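Amide synthase (PDB 1L5A) probably catalyses amide bond formation as a nonribosomal peptide synthetase condensation enzyme in vibriobactin biosynthesis. Local coordinates at residues E83-A86 / W87-E91; D130-G133 / M134-E138; A383-P386 / Q387-Q391. All blocks are in the same frame, centred on the assembly; numbering follows the deposited sequence.

Interaction 1: E83-A86 / W87-E91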
ATOM      1  N   GLU A  83      26.262  43.896  14.589  1.00 32.22           N
ATOM      2  CA  GLU A  83      26.510  42.803  13.671  1.00 34.96           C
ATOM      3  C   GLU A  83      27.774  42.024  14.030  1.00 39.41           C
ATOM      4  O   GLU A  83      27.732  40.804  14.219  1.00 40.75           O
ATOM      5  CB  GLU A  83      26.592  43.320  12.248  1.00 37.24           C
ATOM      6  CG  GLU A  83      25.277  43.817  11.696  1.00 33.51           C
ATOM      7  CD  GLU A  83      25.177  43.585  10.209  1.00 36.70           C
ATOM      8  OE1 GLU A  83      25.238  42.404   9.800  1.00 51.59           O
ATOM      9  OE2 GLU A  83      25.035  44.563   9.452  1.00 35.77           O
ATOM     10  N   PRO A  84      28.917  42.710  14.124  1.00 40.20           N
ATOM     11  CA  PRO A  84      30.134  41.982  14.475  1.00 40.91           C
ATOM     12  C   PRO A  84      29.975  41.224  15.788  1.00 42.49           C
ATOM     13  O   PRO A  84      30.523  40.130  15.969  1.00 43.31           O
ATOM     14  CB  PRO A  84      31.174  43.096  14.555  1.00 38.23           C
ATOM     15  CG  PRO A  84      30.754  43.970  13.424  1.00 38.31           C
ATOM     16  CD  PRO A  84      29.245  44.056  13.626  1.00 43.70           C
ATOM     17  N   LEU A  85      29.213  41.795  16.711  1.00 42.51           N
ATOM     18  CA  LEU A  85      29.027  41.131  17.987  1.00 41.11           C
ATOM     19  C   LEU A  85      28.255  39.823  17.770  1.00 42.73           C
ATOM     20  O   LEU A  85      28.613  38.776  18.322  1.00 40.91           O
ATOM     21  CB  LEU A  85      28.268  42.043  18.955  1.00 43.81           C
ATOM     22  CG  LEU A  85      28.732  41.977  20.420  1.00 54.50           C
ATOM     23  CD1 LEU A  85      28.991  40.507  20.841  1.00 41.59           C
ATOM     24  CD2 LEU A  85      30.011  42.825  20.585  1.00 46.06           C
ATOM     25  N   ALA A  86      27.200  39.883  16.958  1.00 31.28           N
ATOM     26  CA  ALA A  86      26.402  38.702  16.687  1.00 33.98           C
ATOM     27  C   ALA A  86      27.251  37.631  15.978  1.00 35.40           C
ATOM     28  O   ALA A  86      27.301  36.477  16.426  1.00 31.83           O
ATOM     29  CB  ALA A  86      25.174  39.076  15.846  1.00 28.25           C
ATOM     30  N   TRP A  87      27.947  38.016  14.904  1.00 30.20           N
ATOM     31  CA  TRP A  87      28.777  37.052  14.184  1.00 34.05           C
ATOM     32  C   TRP A  87      29.942  36.429  14.952  1.00 33.98           C
ATOM     33  O   TRP A  87      30.388  35.346  14.594  1.00 38.62           O
ATOM     34  CB  TRP A  87      29.271  37.642  12.862  1.00 29.01           C
ATOM     35  CG  TRP A  87      28.166  37.665  11.855  1.00 31.97           C
ATOM     36  CD1 TRP A  87      27.314  38.698  11.595  1.00 37.79           C
ATOM     37  CD2 TRP A  87      27.722  36.569  11.046  1.00 32.30           C
ATOM     38  NE1 TRP A  87      26.365  38.317  10.675  1.00 36.26           N
ATOM     39  CE2 TRP A  87      26.590  37.014  10.322  1.00 32.45           C
ATOM     40  CE3 TRP A  87      28.169  35.252  10.864  1.00 28.69           C
ATOM     41  CZ2 TRP A  87      25.898  36.191   9.430  1.00 27.24           C
ATOM     42  CZ3 TRP A  87      27.482  34.439   9.981  1.00 35.87           C
ATOM     43  CH2 TRP A  87      26.354  34.914   9.271  1.00 29.81           C
ATOM     44  N   ARG A  88      30.435  37.078  16.001  1.00 30.71           N
ATOM     45  CA  ARG A  88      31.528  36.474  16.758  1.00 40.66           C
ATOM     46  C   ARG A  88      30.954  35.284  17.500  1.00 40.35           C
ATOM     47  O   ARG A  88      31.610  34.256  17.653  1.00 45.50           O
ATOM     48  CB  ARG A  88      32.113  37.423  17.814  1.00 42.10           C
ATOM     49  CG  ARG A  88      32.874  38.605  17.293  1.00 53.71           C
ATOM     50  CD  ARG A  88      33.243  39.535  18.439  1.00 52.01           C
ATOM     51  NE  ARG A  88      33.954  40.715  17.956  1.00 57.51           N
ATOM     52  CZ  ARG A  88      34.169  41.808  18.682  1.00 58.33           C
ATOM     53  NH1 ARG A  88      33.726  41.874  19.932  1.00 64.81           N
ATOM     54  NH2 ARG A  88      34.820  42.840  18.157  1.00 52.23           N
ATOM     55  N   GLN A  89      29.727  35.435  17.981  1.00 38.93           N
ATOM     56  CA  GLN A  89      29.099  34.367  18.739  1.00 37.48           C
ATOM     57  C   GLN A  89      28.635  33.259  17.818  1.00 40.38           C
ATOM     58  O   GLN A  89      28.588  32.096  18.214  1.00 38.54           O
ATOM     59  CB  GLN A  89      27.932  34.911  19.565  1.00 40.72           C
ATOM     60  CG  GLN A  89      28.349  35.945  20.611  1.00 29.41           C
ATOM     61  CD  GLN A  89      27.203  36.361  21.480  1.00 34.77           C
ATOM     62  OE1 GLN A  89      26.850  35.665  22.428  1.00 42.39           O
ATOM     63  NE2 GLN A  89      26.591  37.494  21.153  1.00 37.06           N
ATOM     64  N   ILE A  90      28.294  33.608  16.585  1.00 37.53           N
ATOM     65  CA  ILE A  90      27.874  32.575  15.661  1.00 39.85           C
ATOM     66  C   ILE A  90      29.095  31.719  15.316  1.00 40.46           C
ATOM     67  O   ILE A  90      29.019  30.483  15.293  1.00 37.42           O
ATOM     68  CB  ILE A  90      27.248  33.179  14.388  1.00 36.47           C
ATOM     69  CG1 ILE A  90      25.869  33.752  14.734  1.00 37.32           C
ATOM     70  CG2 ILE A  90      27.139  32.116  13.303  1.00 36.15           C
ATOM     71  CD1 ILE A  90      25.109  34.358  13.576  1.00 27.36           C
ATOM     72  N   GLU A  91      30.226  32.374  15.074  1.00 36.96           N
ATOM     73  CA  GLU A  91      31.446  31.649  14.737  1.00 43.68           C
ATOM     74  C   GLU A  91      31.875  30.863  15.952  1.00 46.66           C
ATOM     75  O   GLU A  91      32.405  29.767  15.839  1.00 52.18           O
ATOM     76  CB  GLU A  91      32.558  32.617  14.332  1.00 46.48           C
ATOM     77  CG  GLU A  91      33.880  31.966  13.951  1.00 52.59           C
ATOM     78  CD  GLU A  91      33.780  31.018  12.756  1.00 59.53           C
ATOM     79  OE1 GLU A  91      32.951  31.248  11.844  1.00 55.96           O
ATOM     80  OE2 GLU A  91      34.560  30.041  12.717  1.00 64.33           O
TER
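The backbone runs as continuous helix from Glu83 to Glu91, and Trp87 N donates to Glu83 O at 2.9 Å in an almost straight bond of 173°. One turn on, Ile90 N meets Ala86 O at 3.0 Å. Arg88 N bonds to Pro84 O at 3.1 Å. Trp87 CG stands beside the backbone N (chi1 -75°). This brings the pyrrole edge of the indole back along the helix, where Glu83 O lies near the ring plane, 3.4 Å from Trp87 CD1. Ile90 CD1 lies over one indole face, displaced toward the rim. On another side of the helix, Leu85 spreads its two methyls. Leu85 CD2 is 3.9 Å from Arg88 NH1, and Leu85 CD1 is 3.9 Å from Gln89 NE2. These are loose van der Waals contacts. The Gln89 amide has its polar partner elsewhere, in Gln74. Trp87 and Ile90 both reach Leu119 and Leu354, while Ala86 rests on Tyr111. Helix 82-94 thus packs against a mixed beta sheet. It is the connecting helix of a beta-alpha-beta crossover between the neighbouring parallel strands 72-75 and 107-114.

Interaction 2: D130-G133 / M134-E138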
ATOM      1  N   ASP A 130      18.718  16.607   8.401  1.00 19.40           N
ATOM      2  CA  ASP A 130      19.279  16.677   7.057  1.00 17.47           C
ATOM      3  C   ASP A 130      18.756  17.952   6.401  1.00 24.66           C
ATOM      4  O   ASP A 130      18.145  18.787   7.062  1.00 24.18           O
ATOM      5  CB  ASP A 130      18.911  15.450   6.201  1.00 20.13           C
ATOM      6  CG  ASP A 130      17.412  15.130   6.207  1.00 33.56           C
ATOM      7  OD1 ASP A 130      16.579  16.076   6.193  1.00 31.55           O
ATOM      8  OD2 ASP A 130      17.072  13.916   6.203  1.00 27.75           O
ATOM      9  N   GLY A 131      18.973  18.103   5.103  1.00 20.14           N
ATOM     10  CA  GLY A 131      18.525  19.318   4.449  1.00 19.70           C
ATOM     11  C   GLY A 131      17.037  19.541   4.506  1.00 24.55           C
ATOM     12  O   GLY A 131      16.558  20.612   4.883  1.00 32.43           O
ATOM     13  N   TYR A 132      16.296  18.509   4.140  1.00 31.46           N
ATOM     14  CA  TYR A 132      14.844  18.582   4.109  1.00 30.39           C
ATOM     15  C   TYR A 132      14.324  18.909   5.524  1.00 30.60           C
ATOM     16  O   TYR A 132      13.388  19.712   5.686  1.00 24.21           O
ATOM     17  CB  TYR A 132      14.271  17.255   3.568  1.00 22.69           C
ATOM     18  CG  TYR A 132      12.827  17.329   3.118  1.00 33.98           C
ATOM     19  CD1 TYR A 132      12.503  17.553   1.774  1.00 35.69           C
ATOM     20  CD2 TYR A 132      11.776  17.175   4.033  1.00 26.29           C
ATOM     21  CE1 TYR A 132      11.152  17.621   1.345  1.00 26.91           C
ATOM     22  CE2 TYR A 132      10.448  17.238   3.621  1.00 35.61           C
ATOM     23  CZ  TYR A 132      10.138  17.461   2.275  1.00 37.46           C
ATOM     24  OH  TYR A 132       8.817  17.519   1.868  1.00 35.15           O
ATOM     25  N   GLY A 133      14.931  18.303   6.544  1.00 24.68           N
ATOM     26  CA  GLY A 133      14.508  18.600   7.904  1.00 24.56           C
ATOM     27  C   GLY A 133      14.678  20.097   8.210  1.00 30.32           C
ATOM     28  O   GLY A 133      13.800  20.742   8.816  1.00 18.43           O
ATOM     29  N   MET A 134      15.806  20.650   7.760  1.00 20.19           N
ATOM     30  CA  MET A 134      16.116  22.039   7.968  1.00 22.41           C
ATOM     31  C   MET A 134      15.040  22.931   7.364  1.00 28.23           C
ATOM     32  O   MET A 134      14.516  23.839   8.033  1.00 27.93           O
ATOM     33  CB  MET A 134      17.476  22.376   7.358  1.00 20.06           C
ATOM     34  CG  MET A 134      18.015  23.746   7.762  1.00 29.79           C
ATOM     35  SD  MET A 134      18.312  23.960   9.567  1.00 37.65           S
ATOM     36  CE  MET A 134      17.187  25.024   9.903  1.00 33.33           C
ATOM     37  N   MET A 135      14.689  22.687   6.105  1.00 30.44           N
ATOM     38  CA  MET A 135      13.668  23.533   5.515  1.00 28.14           C
ATOM     39  C   MET A 135      12.327  23.332   6.213  1.00 23.50           C
ATOM     40  O   MET A 135      11.584  24.302   6.373  1.00 29.91           O
ATOM     41  CB  MET A 135      13.582  23.336   3.990  1.00 30.23           C
ATOM     42  CG  MET A 135      12.671  22.286   3.478  1.00 36.93           C
ATOM     43  SD  MET A 135      10.922  22.747   3.478  1.00 34.15           S
ATOM     44  CE  MET A 135      10.304  21.060   3.331  1.00 27.01           C
ATOM     45  N   LEU A 136      12.025  22.107   6.653  1.00 17.38           N
ATOM     46  CA  LEU A 136      10.780  21.873   7.378  1.00 24.47           C
ATOM     47  C   LEU A 136      10.795  22.763   8.613  1.00 29.13           C
ATOM     48  O   LEU A 136       9.796  23.388   8.943  1.00 37.91           O
ATOM     49  CB  LEU A 136      10.637  20.416   7.818  1.00 21.40           C
ATOM     50  CG  LEU A 136      10.172  19.376   6.793  1.00 30.20           C
ATOM     51  CD1 LEU A 136      10.136  18.007   7.449  1.00 15.69           C
ATOM     52  CD2 LEU A 136       8.785  19.737   6.252  1.00 13.44           C
ATOM     53  N   PHE A 137      11.936  22.822   9.291  1.00 28.93           N
ATOM     54  CA  PHE A 137      12.074  23.660  10.478  1.00 26.65           C
ATOM     55  C   PHE A 137      11.840  25.136  10.112  1.00 32.12           C
ATOM     56  O   PHE A 137      11.255  25.895  10.883  1.00 35.41           O
ATOM     57  CB  PHE A 137      13.478  23.501  11.075  1.00 20.10           C
ATOM     58  CG  PHE A 137      13.895  24.641  11.966  1.00 27.42           C
ATOM     59  CD1 PHE A 137      13.553  24.655  13.320  1.00 23.00           C
ATOM     60  CD2 PHE A 137      14.646  25.704  11.455  1.00 25.05           C
ATOM     61  CE1 PHE A 137      13.959  25.715  14.158  1.00 29.23           C
ATOM     62  CE2 PHE A 137      15.062  26.775  12.286  1.00 33.51           C
ATOM     63  CZ  PHE A 137      14.719  26.781  13.644  1.00 21.61           C
ATOM     64  N   GLU A 138      12.295  25.538   8.932  1.00 28.62           N
ATOM     65  CA  GLU A 138      12.155  26.925   8.514  1.00 30.82           C
ATOM     66  C   GLU A 138      10.734  27.283   8.170  1.00 30.80           C
ATOM     67  O   GLU A 138      10.242  28.329   8.575  1.00 33.53           O
ATOM     68  CB  GLU A 138      13.103  27.221   7.334  1.00 25.33           C
ATOM     69  CG  GLU A 138      14.574  26.959   7.718  1.00 24.39           C
ATOM     70  CD  GLU A 138      15.539  27.081   6.563  1.00 32.31           C
ATOM     71  OE1 GLU A 138      15.134  26.779   5.416  1.00 34.43           O
ATOM     72  OE2 GLU A 138      16.713  27.459   6.809  1.00 29.55           O
TER
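Tyr132 and Met135 run alongside each other in the same direction, at the first turn of helix 131-150. The terminal methyl does the touching. Met135 CE sits over one face of the Tyr132 ring, 3.9 Å from its centroid and 17° off the ring normal, which makes a CH-pi contact. It is offset toward the rim, close to CZ and CE2. The sulfur stands farther above the same ring, with Met135 SD 5.4 Å from the Tyr132 centroid, so the pair is also a Met-aromatic contact. Two torsions put the methyl there. Met135 CG stands between the backbone N and the carbonyl carbon (chi1 89°), and the chain then bends once, at chi2. Leu136 crosses the tyrosine at a slant. Leu136 CG is 3.8 Å from Tyr132 CE2, and Leu136 CD1 lies near CD2 and CE2 of the ring.

Asp130 is the N-cap. Asp130 OD1 accepts from Gly133 N at 2.8 Å, nearly along the carboxylate C-O axis. OD1 also forms a salt bridge with Arg263, and OD2 accepts from the backbone N of Met275 and of Val276. The carboxylate is therefore gripped from several directions. Asp130 and Gly131 are the last two residues of the HHxxxDG signature of condensation domains. The backbone bonds are regular: Met134 N donates to Asp130 O at 3.1 Å, and Leu136 N to Tyr132 O at 2.9 Å.

Tyr132 also meets the ring of Phe339, and Met135 touches the same phenylalanine. Met134 and Phe137 turn toward the sheet, where both touch Thr122 of strand 117-125. Met134 further contacts His25 of strand 22-30, and Phe137 packs on Leu42, Thr45 and Val46 of helix 35-47.

Interaction 3: A383-P386 / Q387-Q391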
ATOM      1  N   ALA A 383      41.100  16.897  -1.903  1.00 32.44           N
ATOM      2  CA  ALA A 383      41.746  15.811  -1.177  1.00 31.72           C
ATOM      3  C   ALA A 383      41.179  14.444  -1.581  1.00 33.90           C
ATOM      4  O   ALA A 383      41.685  13.405  -1.165  1.00 34.22           O
ATOM      5  CB  ALA A 383      41.569  16.016   0.318  1.00 29.65           C
ATOM      6  N   SER A 384      40.121  14.442  -2.379  1.00 31.22           N
ATOM      7  CA  SER A 384      39.521  13.182  -2.810  1.00 40.49           C
ATOM      8  C   SER A 384      38.979  13.280  -4.233  1.00 42.36           C
ATOM      9  O   SER A 384      38.155  12.463  -4.648  1.00 42.03           O
ATOM     10  CB  SER A 384      38.381  12.781  -1.866  1.00 39.18           C
ATOM     11  OG  SER A 384      37.326  13.739  -1.909  1.00 39.70           O
ATOM     12  N   TYR A 385      39.425  14.291  -4.975  1.00 37.63           N
ATOM     13  CA  TYR A 385      38.971  14.465  -6.347  1.00 34.11           C
ATOM     14  C   TYR A 385      39.984  15.351  -7.053  1.00 33.20           C
ATOM     15  O   TYR A 385      40.319  16.419  -6.576  1.00 34.15           O
ATOM     16  CB  TYR A 385      37.588  15.108  -6.378  1.00 26.13           C
ATOM     17  CG  TYR A 385      36.984  15.089  -7.753  1.00 32.04           C
ATOM     18  CD1 TYR A 385      36.411  13.921  -8.269  1.00 30.84           C
ATOM     19  CD2 TYR A 385      37.056  16.208  -8.579  1.00 27.30           C
ATOM     20  CE1 TYR A 385      35.927  13.867  -9.582  1.00 20.65           C
ATOM     21  CE2 TYR A 385      36.578  16.159  -9.898  1.00 31.35           C
ATOM     22  CZ  TYR A 385      36.016  14.981 -10.384  1.00 26.78           C
ATOM     23  OH  TYR A 385      35.540  14.927 -11.673  1.00 37.30           O
ATOM     24  N   PRO A 386      40.488  14.910  -8.213  1.00 42.70           N
ATOM     25  CA  PRO A 386      41.485  15.666  -8.983  1.00 40.84           C
ATOM     26  C   PRO A 386      41.067  17.066  -9.393  1.00 42.10           C
ATOM     27  O   PRO A 386      40.039  17.257 -10.038  1.00 40.45           O
ATOM     28  CB  PRO A 386      41.755  14.759 -10.169  1.00 36.68           C
ATOM     29  CG  PRO A 386      40.436  14.064 -10.347  1.00 41.97           C
ATOM     30  CD  PRO A 386      40.063  13.711  -8.949  1.00 36.85           C
ATOM     31  N   GLN A 387      41.890  18.043  -9.024  1.00 42.79           N
ATOM     32  CA  GLN A 387      41.608  19.430  -9.343  1.00 43.38           C
ATOM     33  C   GLN A 387      41.410  19.732 -10.815  1.00 42.83           C
ATOM     34  O   GLN A 387      40.548  20.530 -11.165  1.00 47.61           O
ATOM     35  CB  GLN A 387      42.704  20.355  -8.813  1.00 47.21           C
ATOM     36  CG  GLN A 387      42.509  21.788  -9.314  1.00 55.45           C
ATOM     37  CD  GLN A 387      43.554  22.753  -8.820  1.00 58.90           C
ATOM     38  OE1 GLN A 387      44.748  22.451  -8.830  1.00 69.34           O
ATOM     39  NE2 GLN A 387      43.116  23.938  -8.402  1.00 60.14           N
ATOM     40  N   SER A 388      42.205  19.117 -11.683  1.00 46.96           N
ATOM     41  CA  SER A 388      42.077  19.401 -13.107  1.00 45.72           C
ATOM     42  C   SER A 388      40.714  19.004 -13.636  1.00 44.99           C
ATOM     43  O   SER A 388      40.093  19.767 -14.367  1.00 49.29           O
ATOM     44  CB  SER A 388      43.192  18.720 -13.914  1.00 41.69           C
ATOM     45  OG  SER A 388      43.232  17.321 -13.709  1.00 40.66           O
ATOM     46  N   HIS A 389      40.233  17.825 -13.258  1.00 46.67           N
ATOM     47  CA  HIS A 389      38.919  17.382 -13.712  1.00 47.19           C
ATOM     48  C   HIS A 389      37.889  18.411 -13.245  1.00 46.65           C
ATOM     49  O   HIS A 389      37.000  18.808 -13.999  1.00 48.27           O
ATOM     50  CB  HIS A 389      38.596  15.986 -13.163  1.00 48.59           C
ATOM     51  CG  HIS A 389      39.478  14.897 -13.707  1.00 55.33           C
ATOM     52  ND1 HIS A 389      39.363  13.580 -13.318  1.00 62.87           N
ATOM     53  CD2 HIS A 389      40.489  14.933 -14.607  1.00 57.56           C
ATOM     54  CE1 HIS A 389      40.264  12.851 -13.953  1.00 60.68           C
ATOM     55  NE2 HIS A 389      40.960  13.648 -14.741  1.00 64.41           N
ATOM     56  N   TRP A 390      38.017  18.857 -12.001  1.00 42.94           N
ATOM     57  CA  TRP A 390      37.098  19.857 -11.499  1.00 41.28           C
ATOM     58  C   TRP A 390      37.172  21.075 -12.419  1.00 44.24           C
ATOM     59  O   TRP A 390      36.135  21.633 -12.790  1.00 47.01           O
ATOM     60  CB  TRP A 390      37.466  20.247 -10.078  1.00 41.09           C
ATOM     61  CG  TRP A 390      36.696  21.409  -9.585  1.00 45.57           C
ATOM     62  CD1 TRP A 390      35.402  21.421  -9.158  1.00 49.41           C
ATOM     63  CD2 TRP A 390      37.169  22.749  -9.467  1.00 52.46           C
ATOM     64  NE1 TRP A 390      35.038  22.686  -8.774  1.00 43.95           N
ATOM     65  CE2 TRP A 390      36.103  23.524  -8.955  1.00 50.59           C
ATOM     66  CE3 TRP A 390      38.393  23.375  -9.744  1.00 49.95           C
ATOM     67  CZ2 TRP A 390      36.224  24.893  -8.714  1.00 52.32           C
ATOM     68  CZ3 TRP A 390      38.510  24.734  -9.504  1.00 45.17           C
ATOM     69  CH2 TRP A 390      37.432  25.480  -8.993  1.00 46.05           C
ATOM     70  N   GLN A 391      38.392  21.482 -12.788  1.00 42.52           N
ATOM     71  CA  GLN A 391      38.594  22.625 -13.688  1.00 45.73           C
ATOM     72  C   GLN A 391      37.758  22.395 -14.946  1.00 49.57           C
ATOM     73  O   GLN A 391      36.933  23.223 -15.341  1.00 54.71           O
ATOM     74  CB  GLN A 391      40.059  22.735 -14.139  1.00 52.09           C
ATOM     75  CG  GLN A 391      41.106  22.984 -13.061  1.00 66.94           C
ATOM     76  CD  GLN A 391      41.286  24.456 -12.724  1.00 67.85           C
ATOM     77  OE1 GLN A 391      42.092  24.799 -11.861  1.00 67.45           O
ATOM     78  NE2 GLN A 391      40.537  25.330 -13.402  1.00 70.21           N
TER
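Pro386 lies over one face of the His389 imidazole, with Pro386 CB 4.3 Å from the ring centroid and 18° off the normal. This is a CH-pi contact, displaced toward the rim. Pro386 CG is also close to that ring, 3.6 Å from His389 CG. At the edge of the imidazole, near its plane, comes Tyr385 OH. The tyrosine ring has Pro386 CD over one face, so different carbons of the same proline meet both rings. At the edge of the tyrosine is Trp390 N, 3.7 Å from Tyr385 CE2. The Tyr385 and His389 side chains cross at about a right angle, and Tyr385 OH is 3.6 Å from His389 CB. Pro386 is the N-cap of helix 387-409, in the loop that follows strand 374-381. The first turn is closed by Trp390 N, which donates to Pro386 O at 3.2 Å in a bond of 165°. With chi1 at 171°, Trp390 CG lies opposite the backbone N, and the indole turns away from the loop to bond through NE1 to Ile378 O. Tyr385 and Trp390 both touch Ala380 of strand 374-381. The Tyr385 hydroxyl has a weak hydrogen bond to Glu250.

The three contacts follow one another along the chain, each at or near the start of its own helix. None touches another. The centres of interactions 1 and 2 are about 23 Å apart, those of 2 and 3 about 30 Å, and those of 1 and 3 about 34 Å. Helices 82-94 and 131-150 both pack on the five-stranded sheet and share strand 117-125. Helix 387-409 belongs with the four-stranded sheet, through strand 374-381. Interaction 2 is the most central, its centre about 9 Å from the chain centre, and it reaches residues of the later half of the chain. This fits the two-part, acyltransferase-like build of condensation domains.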